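PDB 3GF8: putative polysaccharide binding proteins (DUF1812) from Bacteroides thetaiotaomicron VPI-5482, which is a FimB/Mfa2-family lipoprotein of the outer membrane that probably takes part in fimbrial assembly. Local coordinates for residues Leu145-Asp148 against Thr149-Arg153. Residues are numbered along the deposited sequence; the frame is centred on the assembly and turned at random.
Sequences LIRD and TKIVR
The side chains of Arg147 and Lys150, on either side of a short break in the long strand 139-158, each bond to a backbone carbonyl: Lys150 to one beyond the break, Arg147 to one within it. Asp148 and Thr149 form the break, near the centre of the chain. Arg147 runs forward along the chain. A chi1 of -172° sets its CG beside the carbonyl carbon, and the extended chain then brings NE to Thr149 O, to which it donates at 3.0 Å. The bond is bent, with an N-H...O angle of 144°, and the carbonyl oxygen lies somewhat out of the guanidinium plane. Farther out, NH2 has Ile151 CD1 at the guanidinium edge, 3.6 Å away. A water links the same NH2, by a weak bond, to Thr149 OG1, which also bonds to Leu123 N.

Lys150 reaches back the other way. A bend at chi2 (-68°) returns its chain toward Arg147, and NZ donates to Arg147 O at 3.1 Å from above the carbonyl plane. The same NZ also bonds to Ser265 OG and to the carbonyls of Leu261 and Gln264, so four acceptors surround this buried, probably charged group. Asp148 OD1 bonds to Asn185 ND2. An alanine in place of Arg147 would probably leave Thr149 O without this donor, the water without its weak link to NH2, and a gap beside Ile151 CD1. Asp148 bonds through its backbone to Leu123, just before strand 124-133, and Lys150 to Thr214 of strand 209-214. The arrangement is that of an interrupted beta strand, its irregular backbone braced by side-chain-to-carbonyl hydrogen bonds.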
loop_
_atom_site.group_PDB
_atom_site.type_symbol
_atom_site.label_atom_id
_atom_site.label_comp_id
_atom_site.label_asym_id
_atom_site.label_seq_id
_atom_site.Cartn_x
_atom_site.Cartn_y
_atom_site.Cartn_z
ATOM N N LEU A 145 -7.270 -9.147 4.798
ATOM C CA LEU A 145 -6.648 -7.820 4.677
ATOM C C LEU A 145 -5.497 -7.818 3.696
ATOM O O LEU A 145 -4.619 -8.714 3.733
ATOM C CB LEU A 145 -6.116 -7.331 6.034
ATOM C CG LEU A 145 -7.202 -7.036 7.048
ATOM C CD1 LEU A 145 -6.588 -6.644 8.443
ATOM C CD2 LEU A 145 -8.114 -5.984 6.469
ATOM N N ILE A 146 -5.494 -6.780 2.865
ATOM C CA ILE A 146 -4.486 -6.555 1.837
ATOM C C ILE A 146 -3.820 -5.205 2.076
ATOM O O ILE A 146 -4.507 -4.170 2.175
ATOM C CB ILE A 146 -5.174 -6.548 0.450
ATOM C CG1 ILE A 146 -5.764 -7.945 0.153
ATOM C CG2 ILE A 146 -4.199 -6.113 -0.663
ATOM C CD1 ILE A 146 -6.503 -7.986 -1.092
ATOM N N ARG A 147 -2.490 -5.195 2.122
ATOM C CA ARG A 147 -1.774 -3.981 2.423
ATOM C C ARG A 147 -1.717 -3.114 1.212
ATOM O O ARG A 147 -1.351 -3.577 0.127
ATOM C CB ARG A 147 -0.368 -4.251 2.952
ATOM C CG ARG A 147 0.299 -2.996 3.433
ATOM C CD ARG A 147 1.513 -3.256 4.328
ATOM N NE ARG A 147 2.390 -2.088 4.335
ATOM C CZ ARG A 147 3.518 -1.999 5.018
ATOM N NH1 ARG A 147 3.962 -3.015 5.742
ATOM N NH2 ARG A 147 4.219 -0.888 4.972
ATOM N N ASP A 148 -2.086 -1.842 1.400
ATOM C CA ASP A 148 -2.202 -0.906 0.279
ATOM C C ASP A 148 -1.071 0.129 0.221
ATOM O O ASP A 148 -0.785 0.714 -0.848
ATOM C CB ASP A 148 -3.549 -0.164 0.378
ATOM C CG ASP A 148 -4.710 -0.926 -0.256
ATOM O OD1 ASP A 148 -4.511 -2.005 -0.859
ATOM O OD2 ASP A 148 -5.845 -0.422 -0.150
ATOM N N THR A 149 -0.460 0.401 1.367
ATOM C CA THR A 149 0.612 1.368 1.436
ATOM C C THR A 149 1.956 0.630 1.314
ATOM O O THR A 149 2.135 -0.474 1.852
ATOM C CB THR A 149 0.529 2.199 2.704
ATOM O OG1 THR A 149 0.329 1.346 3.824
ATOM C CG2 THR A 149 -0.619 3.197 2.606
ATOM N N LYS A 150 2.879 1.246 0.573
ATOM C CA LYS A 150 4.121 0.600 0.187
ATOM C C LYS A 150 5.321 1.500 0.563
ATOM O O LYS A 150 5.390 2.685 0.204
ATOM C CB LYS A 150 4.079 0.304 -1.315
ATOM C CG LYS A 150 2.876 -0.503 -1.740
ATOM C CD LYS A 150 2.918 -1.967 -1.199
ATOM C CE LYS A 150 1.531 -2.588 -1.103
ATOM N NZ LYS A 150 1.567 -4.071 -0.793
ATOM N N ILE A 151 6.259 0.932 1.294
ATOM C CA ILE A 151 7.406 1.663 1.758
ATOM C C ILE A 151 8.574 1.222 0.889
ATOM O O ILE A 151 8.725 0.031 0.586
ATOM C CB ILE A 151 7.621 1.413 3.245
ATOM C CG1 ILE A 151 6.425 2.017 4.018
ATOM C CG2 ILE A 151 8.947 2.024 3.688
ATOM C CD1 ILE A 151 6.481 1.871 5.476
ATOM N N VAL A 152 9.365 2.180 0.432
ATOM C CA VAL A 152 10.511 1.861 -0.430
ATOM C C VAL A 152 11.726 2.639 0.047
ATOM O O VAL A 152 11.631 3.840 0.303
ATOM C CB VAL A 152 10.265 2.151 -1.920
ATOM C CG1 VAL A 152 8.885 1.747 -2.338
ATOM C CG2 VAL A 152 10.465 3.580 -2.207
ATOM N N ARG A 153 12.847 1.939 0.214
ATOM C CA ARG A 153 14.116 2.568 0.515
ATOM C C ARG A 153 14.970 2.512 -0.737
ATOM O O ARG A 153 15.304 1.419 -1.216
ATOM C CB ARG A 153 14.814 1.842 1.636
ATOM C CG ARG A 153 16.245 2.354 1.850
ATOM C CD ARG A 153 16.813 1.890 3.181
ATOM N NE ARG A 153 15.914 2.264 4.257
ATOM C CZ ARG A 153 16.185 2.128 5.540
ATOM N NH1 ARG A 153 17.360 1.647 5.936
ATOM N NH2 ARG A 153 15.280 2.500 6.431
HETATM O O HOH W 1 2.775 1.585 5.036
#